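Local atomic coordinates of glutathione synthetase-like effector 30 (Gpa-GSS30-apo) (Globodera pallida, PDB entry 5OET), a protein that is a glutathione synthetase-like effector of a plant-parasitic nematode, probably derived from the ligase that joins glycine to gamma-glutamylcysteine. Residues K99-A104 and P473-F478; Y122-E127 and P358-K363; A229-Y234 and E270-E275. All blocks are in the same frame, centred on the assembly; numbering follows the deposited sequence.

In the fold
Contact 1, where helix 98-119 covers strand 469-484, is buried, its centre about 13 Å from that of the chain, against about 23 and 21 Å for the surface contacts 2 and 3. Its centre is about 26 and 27 Å from theirs, with nearest atoms about 13 and 8 Å apart; contacts 2 and 3 are about 35 Å apart between centres and about 20 Å between nearest atoms, so no two touch. The helices of contacts 1 and 2 are consecutive, while 358-363 comes before 473-478. Contact 3 packs helix 225-240 against the loop after helix 259-270. No segment supplies a ligand of the magnesium ion, which H406 and E426 bind.

Contact 1 of 3, residues K99-A104 and P473-F478; sequences KLFQQA and PELGIF
F101 and A104, one helical turn apart, meet L475 and I477, which are two residues apart on the strand and both direct their CB atoms at the helix. The close part is small and apolar. A104 CB faces both strand side chains, 3.7 Å from L475 CD2 and 3.7 Å from I477 CG1. The other methyl of L475, CD1, lies 3.7 Å from F101 CD1, near the plane of the ring, so the leucine meets the edge of the phenylalanine and the two side chains cross at about a right angle. With CG trans to its backbone nitrogen (chi1 175°), F101 sends its ring across to L475, although its CB does not point at the strand. No hydrogen bond joins the segments, and all four touching residues are buried. At the backbone level the layers stand well apart: the axes approach to 9.7 Å at a crossing angle of -34°, and the gap is bridged mainly by side chains, with I477 CG1 also 3.9 Å from A104 O.

On the solvent side, Q102 directs its CB away from the strand, and both it and K99 are exposed. Beyond the contact, H498 adds a ring edge-to-face with F101, and L475 and I477 make backbone hydrogen bonds to Y169 and A167 of the adjoining strand, which the C164-C480 disulfide also links. The whole is a helix packed on the antiparallel part of a mixed sheet, consistent with the ATP-grasp fold of the eukaryotic glutathione synthetase family.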
loop_
_atom_site.group_PDB
_atom_site.type_symbol
_atom_site.label_atom_id
_atom_site.label_comp_id
_atom_site.label_asym_id
_atom_site.label_seq_id
_atom_site.Cartn_x
_atom_site.Cartn_y
_atom_site.Cartn_z
ATOM N N LYS A 99 27.863 -15.973 -0.131
ATOM C CA LYS A 99 28.855 -15.885 -1.208
ATOM C C LYS A 99 28.186 -15.904 -2.564
ATOM O O LYS A 99 28.554 -15.122 -3.440
ATOM C CB LYS A 99 29.947 -16.961 -1.094
ATOM C CG LYS A 99 31.088 -16.491 -0.189
ATOM C CD LYS A 99 32.052 -17.573 0.265
ATOM C CE LYS A 99 32.914 -17.031 1.395
ATOM N NZ LYS A 99 34.295 -17.594 1.376
ATOM N N LEU A 100 27.184 -16.765 -2.706
ATOM C CA LEU A 100 26.476 -16.950 -3.984
ATOM C C LEU A 100 25.615 -15.733 -4.363
ATOM O O LEU A 100 25.510 -15.370 -5.531
ATOM C CB LEU A 100 25.620 -18.225 -3.955
ATOM C CG LEU A 100 26.303 -19.531 -3.534
ATOM C CD1 LEU A 100 25.376 -20.696 -3.837
ATOM C CD2 LEU A 100 27.665 -19.733 -4.169
ATOM N N PHE A 101 24.990 -15.117 -3.371
ATOM C CA PHE A 101 24.258 -13.886 -3.587
ATOM C C PHE A 101 25.196 -12.804 -4.078
ATOM O O PHE A 101 24.871 -12.090 -5.013
ATOM C CB PHE A 101 23.575 -13.433 -2.300
ATOM C CG PHE A 101 22.901 -12.103 -2.410
ATOM C CD1 PHE A 101 21.577 -12.016 -2.815
ATOM C CD2 PHE A 101 23.590 -10.920 -2.110
ATOM C CE1 PHE A 101 20.939 -10.783 -2.907
ATOM C CE2 PHE A 101 22.954 -9.684 -2.211
ATOM C CZ PHE A 101 21.625 -9.621 -2.609
ATOM N N GLN A 102 26.347 -12.669 -3.443
ATOM C CA GLN A 102 27.331 -11.702 -3.893
ATOM C C GLN A 102 27.837 -12.070 -5.297
ATOM O O GLN A 102 28.003 -11.211 -6.136
ATOM C CB GLN A 102 28.476 -11.567 -2.873
ATOM C CG GLN A 102 29.215 -10.234 -2.892
ATOM C CD GLN A 102 28.276 -9.028 -2.889
ATOM O OE1 GLN A 102 28.476 -8.081 -3.660
ATOM N NE2 GLN A 102 27.217 -9.078 -2.061
ATOM N N GLN A 103 28.032 -13.352 -5.562
ATOM C CA GLN A 103 28.423 -13.821 -6.883
ATOM C C GLN A 103 27.377 -13.439 -7.945
ATOM O O GLN A 103 27.755 -13.031 -9.063
ATOM C CB GLN A 103 28.643 -15.339 -6.860
ATOM C CG GLN A 103 29.413 -15.909 -8.029
ATOM C CD GLN A 103 29.361 -17.427 -8.088
ATOM O OE1 GLN A 103 29.167 -18.111 -7.069
ATOM N NE2 GLN A 103 29.551 -17.970 -9.292
ATOM N N ALA A 104 26.088 -13.552 -7.618
ATOM C CA ALA A 104 25.023 -13.159 -8.554
ATOM C C ALA A 104 24.918 -11.636 -8.774
ATOM O O ALA A 104 24.741 -11.155 -9.898
ATOM C CB ALA A 104 23.683 -13.687 -8.080
ATOM N N PRO A 473 14.158 -21.782 -3.094
ATOM C CA PRO A 473 14.187 -20.395 -3.524
ATOM C C PRO A 473 14.891 -20.193 -4.882
ATOM O O PRO A 473 15.678 -21.035 -5.315
ATOM C CB PRO A 473 14.943 -19.692 -2.399
ATOM C CG PRO A 473 15.838 -20.721 -1.845
ATOM C CD PRO A 473 15.209 -22.063 -2.098
ATOM N N GLU A 474 14.569 -19.075 -5.528
ATOM C CA GLU A 474 15.096 -18.702 -6.829
ATOM C C GLU A 474 15.407 -17.213 -6.733
ATOM O O GLU A 474 14.524 -16.417 -6.490
ATOM C CB GLU A 474 14.065 -18.970 -7.928
ATOM C CG GLU A 474 14.580 -18.831 -9.360
ATOM C CD GLU A 474 13.476 -18.523 -10.392
ATOM O OE1 GLU A 474 12.872 -17.407 -10.352
ATOM O OE2 GLU A 474 13.228 -19.383 -11.271
ATOM N N LEU A 475 16.675 -16.864 -6.923
ATOM C CA LEU A 475 17.182 -15.491 -6.791
ATOM C C LEU A 475 17.157 -14.757 -8.121
ATOM O O LEU A 475 17.747 -15.217 -9.069
ATOM C CB LEU A 475 18.627 -15.553 -6.311
ATOM C CG LEU A 475 19.406 -14.270 -6.084
ATOM C CD1 LEU A 475 18.857 -13.492 -4.894
ATOM C CD2 LEU A 475 20.870 -14.633 -5.884
ATOM N N GLY A 476 16.489 -13.613 -8.179
ATOM C CA GLY A 476 16.465 -12.769 -9.382
ATOM C C GLY A 476 17.266 -11.502 -9.154
ATOM O O GLY A 476 16.987 -10.765 -8.215
ATOM N N ILE A 477 18.263 -11.247 -9.989
ATOM C CA ILE A 477 19.025 -10.017 -9.889
ATOM C C ILE A 477 18.609 -9.047 -10.994
ATOM O O ILE A 477 18.739 -9.371 -12.175
ATOM C CB ILE A 477 20.529 -10.287 -10.018
ATOM C CG1 ILE A 477 21.007 -11.259 -8.936
ATOM C CG2 ILE A 477 21.306 -8.980 -9.960
ATOM C CD1 ILE A 477 20.812 -10.786 -7.510
ATOM N N PHE A 478 18.155 -7.861 -10.600
ATOM C CA PHE A 478 17.841 -6.774 -11.530
ATOM C C PHE A 478 19.029 -5.884 -11.868
ATOM O O PHE A 478 19.808 -5.545 -10.999
ATOM C CB PHE A 478 16.778 -5.857 -10.925
ATOM C CG PHE A 478 15.449 -6.504 -10.752
ATOM C CD1 PHE A 478 14.525 -6.499 -11.783
ATOM C CD2 PHE A 478 15.110 -7.100 -9.549
ATOM C CE1 PHE A 478 13.280 -7.076 -11.629
ATOM C CE2 PHE A 478 13.867 -7.700 -9.388
ATOM C CZ PHE A 478 12.944 -7.684 -10.427
#

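Contact 2 of 3, residues Y122-E127 and P358-K363; sequences YEFLKE and PGMVEK
A Met-aromatic contact between M360 and F124 ties helix 122-127 to the loop that follows helix 349-354, with the chain of K363 as a second partner of the same ring. The sulfur comes to the ring edge: M360 SD lies 3.9 Å from F124 CE1 and 4.0 Å from F124 CZ. Measured to the ring centroid of F124, M360 SD is 5.1 Å away and 89° off the normal, which places it in the ring plane and rules out a position over a face. A bend at chi2 (-76°) brings SD to the ring edge, although the CB of M360 does not point at the helix.

K363 approaches along a different line. Its CE is 3.8 Å from F124 CD1, while its CD is 4.1 Å from F124 CE1, so the methylenes, not the ammonium group, do the touching. The lysine and phenylalanine side chains run past each other in opposite directions. K363 stays extended through chi3 and bends only at the last torsion, chi4 -72°, before NZ, whose ion pair with D121 is long and weak.

The ring has neighbours outside the two segments as well: F364 meets it edge-to-face, and M351 of helix 349-354 packs on it. Since no hydrogen bond or salt bridge spans the two segments, the contact rests mainly on dispersion. The in-plane sulfur is consistent with a favourable attraction between its electron density and the slightly positive ring hydrogens, while the lysine adds apolar methylenes and directs its NZ to the weak pairing with D121.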
loop_
_atom_site.group_PDB
_atom_site.type_symbol
_atom_site.label_atom_id
_atom_site.label_comp_id
_atom_site.label_asym_id
_atom_site.label_seq_id
_atom_site.Cartn_x
_atom_site.Cartn_y
_atom_site.Cartn_z
ATOM N N TYR A 122 23.135 -7.943 -35.183
ATOM C CA TYR A 122 22.006 -8.659 -35.797
ATOM C C TYR A 122 22.425 -9.903 -36.601
ATOM O O TYR A 122 21.773 -10.955 -36.521
ATOM C CB TYR A 122 21.193 -7.726 -36.706
ATOM C CG TYR A 122 19.870 -8.300 -37.206
ATOM C CD1 TYR A 122 19.025 -9.030 -36.359
ATOM C CD2 TYR A 122 19.439 -8.083 -38.503
ATOM C CE1 TYR A 122 17.812 -9.540 -36.797
ATOM C CE2 TYR A 122 18.216 -8.583 -38.952
ATOM C CZ TYR A 122 17.407 -9.312 -38.090
ATOM O OH TYR A 122 16.194 -9.827 -38.490
ATOM N N GLU A 123 23.492 -9.785 -37.382
ATOM C CA GLU A 123 23.982 -10.957 -38.091
ATOM C C GLU A 123 24.404 -12.109 -37.136
ATOM O O GLU A 123 24.166 -13.268 -37.469
ATOM C CB GLU A 123 25.020 -10.590 -39.169
ATOM C CG GLU A 123 24.434 -10.615 -40.591
ATOM C CD GLU A 123 24.184 -12.052 -41.096
ATOM O OE1 GLU A 123 22.999 -12.444 -41.250
ATOM O OE2 GLU A 123 25.177 -12.803 -41.310
ATOM N N PHE A 124 24.956 -11.806 -35.957
ATOM C CA PHE A 124 25.289 -12.852 -34.993
ATOM C C PHE A 124 24.047 -13.581 -34.504
ATOM O O PHE A 124 24.020 -14.820 -34.467
ATOM C CB PHE A 124 26.071 -12.314 -33.788
ATOM C CG PHE A 124 26.325 -13.356 -32.739
ATOM C CD1 PHE A 124 27.208 -14.404 -32.985
ATOM C CD2 PHE A 124 25.637 -13.331 -31.530
ATOM C CE1 PHE A 124 27.431 -15.392 -32.030
ATOM C CE2 PHE A 124 25.855 -14.314 -30.569
ATOM C CZ PHE A 124 26.758 -15.348 -30.816
ATOM N N LEU A 125 23.037 -12.804 -34.120
ATOM C CA LEU A 125 21.769 -13.350 -33.634
ATOM C C LEU A 125 21.118 -14.230 -34.694
ATOM O O LEU A 125 20.735 -15.353 -34.394
ATOM C CB LEU A 125 20.809 -12.231 -33.215
ATOM C CG LEU A 125 21.183 -11.334 -32.027
ATOM C CD1 LEU A 125 19.999 -10.484 -31.586
ATOM C CD2 LEU A 125 21.672 -12.163 -30.858
ATOM N N LYS A 126 21.029 -13.728 -35.932
ATOM C CA LYS A 126 20.520 -14.514 -37.068
ATOM C C LYS A 126 21.300 -15.807 -37.254
ATOM O O LYS A 126 20.705 -16.859 -37.445
ATOM C CB LYS A 126 20.528 -13.705 -38.377
ATOM C CG LYS A 126 19.318 -12.784 -38.556
ATOM C CD LYS A 126 19.355 -11.984 -39.866
ATOM C CE LYS A 126 18.865 -12.768 -41.082
ATOM N NZ LYS A 126 19.944 -13.216 -42.018
ATOM N N GLU A 127 22.627 -15.737 -37.173
ATOM C CA GLU A 127 23.469 -16.939 -37.336
ATOM C C GLU A 127 23.201 -17.980 -36.253
ATOM O O GLU A 127 23.268 -19.166 -36.532
ATOM C CB GLU A 127 24.968 -16.598 -37.427
ATOM C CG GLU A 127 25.706 -17.485 -38.416
ATOM C CD GLU A 127 26.102 -18.862 -37.868
ATOM O OE1 GLU A 127 26.201 -19.019 -36.622
ATOM O OE2 GLU A 127 26.341 -19.793 -38.690
ATOM N N PRO A 358 31.723 -23.093 -26.301
ATOM C CA PRO A 358 33.046 -22.446 -26.193
ATOM C C PRO A 358 33.238 -21.243 -27.130
ATOM O O PRO A 358 32.780 -21.277 -28.273
ATOM C CB PRO A 358 34.011 -23.565 -26.595
ATOM C CG PRO A 358 33.186 -24.486 -27.433
ATOM C CD PRO A 358 31.853 -24.491 -26.751
ATOM N N GLY A 359 33.891 -20.189 -26.629
ATOM C CA GLY A 359 34.154 -18.965 -27.405
ATOM C C GLY A 359 33.032 -17.933 -27.488
ATOM O O GLY A 359 33.298 -16.751 -27.654
ATOM N N MET A 360 31.779 -18.366 -27.362
ATOM C CA MET A 360 30.637 -17.512 -27.675
ATOM C C MET A 360 30.455 -16.332 -26.722
ATOM O O MET A 360 29.935 -15.300 -27.132
ATOM C CB MET A 360 29.361 -18.339 -27.748
ATOM C CG MET A 360 29.350 -19.344 -28.892
ATOM S SD MET A 360 29.061 -18.602 -30.507
ATOM C CE MET A 360 29.477 -20.008 -31.549
ATOM N N VAL A 361 30.866 -16.474 -25.470
ATOM C CA VAL A 361 30.904 -15.348 -24.515
ATOM C C VAL A 361 32.151 -14.504 -24.759
ATOM O O VAL A 361 32.075 -13.285 -24.841
ATOM C CB VAL A 361 30.897 -15.819 -23.039
ATOM C CG1 VAL A 361 31.098 -14.653 -22.085
ATOM C CG2 VAL A 361 29.605 -16.541 -22.698
ATOM N N GLU A 362 33.292 -15.178 -24.897
ATOM C CA GLU A 362 34.605 -14.521 -25.040
ATOM C C GLU A 362 34.607 -13.495 -26.183
ATOM O O GLU A 362 35.266 -12.464 -26.092
ATOM C CB GLU A 362 35.711 -15.576 -25.240
ATOM C CG GLU A 362 36.140 -16.323 -23.968
ATOM C CD GLU A 362 35.152 -17.378 -23.460
ATOM O OE1 GLU A 362 35.363 -17.923 -22.340
ATOM O OE2 GLU A 362 34.155 -17.672 -24.167
ATOM N N LYS A 363 33.833 -13.794 -27.228
ATOM C CA LYS A 363 33.651 -12.955 -28.419
ATOM C C LYS A 363 33.276 -11.497 -28.113
ATOM O O LYS A 363 33.690 -10.602 -28.829
ATOM C CB LYS A 363 32.572 -13.605 -29.311
ATOM C CG LYS A 363 32.286 -12.939 -30.650
ATOM C CD LYS A 363 31.000 -13.489 -31.260
ATOM C CE LYS A 363 30.844 -13.181 -32.746
ATOM N NZ LYS A 363 30.542 -11.746 -33.007
#

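Contact 3 of 3, residues A229-Y234 and E270-E275; sequences AAETLY and ESISTE
I272 and S273 reach helix 225-240 by two kinds of contact, one apolar and one involving a hydroxyl. In the apolar group a single methyl does the work. I272 CD1 lies 4.0 Å from A230 CB, 3.7 Å from E231 CG and 3.7 Å from E231 N, thereby settling against the helix backbone as well as two side chains. The isoleucine and glutamate side chains cross at about a right angle. I272 holds CG1 between its backbone nitrogen and carbonyl carbon (chi1 73°), and the rest of the chain, extended at chi2 (173°), carries CD1 to the helix.

The second group pairs S273 with Y234. S273 OG is 3.4 Å from Y234 CE1 but 3.9 Å from Y234 OH, and it stands obliquely to the ring. The geometry gives no hydrogen bond here, only a polar atom resting by an aromatic carbon.

The charged groups find their partners outside the two segments. E231 turns its carboxylate to a salt bridge with R495, while its CG is the atom that meets I272 CD1. A type I turn from E270 to S273 shapes the loop, and a salt bridge from E270 to R206 of the second subunit places that turn beside the neighbouring chain. With no hydrogen bond across the two segments, the chemistry implies a fit made by van der Waals contact, while separate ion pairs tie E231 to strand 490-504 and E270 to the second subunit.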
loop_
_atom_site.group_PDB
_atom_site.type_symbol
_atom_site.label_atom_id
_atom_site.label_comp_id
_atom_site.label_asym_id
_atom_site.label_seq_id
_atom_site.Cartn_x
_atom_site.Cartn_y
_atom_site.Cartn_z
ATOM N N ALA A 229 14.388 1.496 -11.527
ATOM C CA ALA A 229 13.623 1.638 -12.760
ATOM C C ALA A 229 13.338 3.121 -13.052
ATOM O O ALA A 229 13.571 3.589 -14.154
ATOM C CB ALA A 229 12.327 0.837 -12.677
ATOM N N ALA A 230 12.874 3.846 -12.037
ATOM C CA ALA A 230 12.646 5.278 -12.133
ATOM C C ALA A 230 13.890 6.036 -12.581
ATOM O O ALA A 230 13.817 6.822 -13.522
ATOM C CB ALA A 230 12.144 5.824 -10.804
ATOM N N GLU A 231 15.025 5.781 -11.932
ATOM C CA GLU A 231 16.282 6.474 -12.258
ATOM C C GLU A 231 16.727 6.235 -13.694
ATOM O O GLU A 231 17.359 7.104 -14.283
ATOM C CB GLU A 231 17.422 6.070 -11.326
ATOM C CG GLU A 231 17.312 6.583 -9.886
ATOM C CD GLU A 231 18.302 5.897 -8.908
ATOM O OE1 GLU A 231 18.650 6.533 -7.881
ATOM O OE2 GLU A 231 18.733 4.724 -9.152
ATOM N N THR A 232 16.405 5.068 -14.243
ATOM C CA THR A 232 16.785 4.708 -15.608
ATOM C C THR A 232 15.841 5.331 -16.652
ATOM O O THR A 232 16.285 5.750 -17.727
ATOM C CB THR A 232 16.824 3.168 -15.765
ATOM O OG1 THR A 232 17.701 2.614 -14.779
ATOM C CG2 THR A 232 17.325 2.767 -17.138
ATOM N N LEU A 233 14.539 5.368 -16.349
ATOM C CA LEU A 233 13.561 6.106 -17.170
ATOM C C LEU A 233 13.844 7.612 -17.235
ATOM O O LEU A 233 13.768 8.206 -18.308
ATOM C CB LEU A 233 12.125 5.884 -16.665
ATOM C CG LEU A 233 11.463 4.535 -17.000
ATOM C CD1 LEU A 233 10.240 4.329 -16.114
ATOM C CD2 LEU A 233 11.083 4.446 -18.480
ATOM N N TYR A 234 14.149 8.218 -16.088
ATOM C CA TYR A 234 14.568 9.619 -16.033
ATOM C C TYR A 234 15.791 9.895 -16.920
ATOM O O TYR A 234 15.807 10.878 -17.657
ATOM C CB TYR A 234 14.884 10.020 -14.597
ATOM C CG TYR A 234 15.308 11.471 -14.426
ATOM C CD1 TYR A 234 14.402 12.483 -14.592
ATOM C CD2 TYR A 234 16.608 11.818 -14.070
ATOM C CE1 TYR A 234 14.755 13.816 -14.396
ATOM C CE2 TYR A 234 16.976 13.143 -13.921
ATOM C CZ TYR A 234 16.043 14.133 -14.085
ATOM O OH TYR A 234 16.413 15.427 -13.914
ATOM N N GLU A 270 8.488 10.714 -9.541
ATOM C CA GLU A 270 8.075 12.005 -8.967
ATOM C C GLU A 270 9.020 12.566 -7.913
ATOM O O GLU A 270 9.335 13.737 -7.924
ATOM C CB GLU A 270 6.716 11.851 -8.295
ATOM C CG GLU A 270 5.557 11.673 -9.258
ATOM C CD GLU A 270 4.335 11.059 -8.612
ATOM O OE1 GLU A 270 4.220 11.091 -7.368
ATOM O OE2 GLU A 270 3.465 10.564 -9.353
ATOM N N SER A 271 9.441 11.736 -6.976
ATOM C CA SER A 271 10.286 12.186 -5.874
ATOM C C SER A 271 11.801 12.223 -6.193
ATOM O O SER A 271 12.586 12.549 -5.318
ATOM C CB SER A 271 10.039 11.285 -4.671
ATOM O OG SER A 271 10.475 9.970 -4.966
ATOM N N ILE A 272 12.216 11.869 -7.411
ATOM C CA ILE A 272 13.613 12.055 -7.842
ATOM C C ILE A 272 13.741 13.134 -8.922
ATOM O O ILE A 272 14.713 13.129 -9.681
ATOM C CB ILE A 272 14.294 10.719 -8.293
ATOM C CG1 ILE A 272 13.778 10.212 -9.649
ATOM C CG2 ILE A 272 14.131 9.638 -7.225
ATOM C CD1 ILE A 272 14.545 9.006 -10.176
ATOM N N SER A 273 12.784 14.065 -8.981
ATOM C CA SER A 273 12.883 15.212 -9.892
ATOM C C SER A 273 12.049 16.410 -9.409
ATOM O O SER A 273 11.195 16.240 -8.544
ATOM C CB SER A 273 12.436 14.785 -11.287
ATOM O OG SER A 273 12.949 15.704 -12.243
ATOM N N THR A 274 12.338 17.620 -9.911
ATOM C CA THR A 274 11.525 18.819 -9.605
ATOM C C THR A 274 10.400 19.035 -10.613
ATOM O O THR A 274 9.253 19.318 -10.251
ATOM C CB THR A 274 12.349 20.141 -9.583
ATOM O OG1 THR A 274 13.548 19.977 -8.817
ATOM C CG2 THR A 274 11.508 21.308 -9.013
ATOM N N GLU A 275 10.754 18.976 -11.895
ATOM C CA GLU A 275 9.819 19.301 -12.959
ATOM C C GLU A 275 9.122 17.977 -13.187
ATOM O O GLU A 275 9.704 17.028 -13.703
ATOM C CB GLU A 275 10.510 19.843 -14.223
ATOM C CG GLU A 275 9.658 20.678 -15.201
ATOM C CD GLU A 275 9.386 22.105 -14.761
ATOM O OE1 GLU A 275 9.181 22.363 -13.555
ATOM O OE2 GLU A 275 9.350 22.972 -15.651
#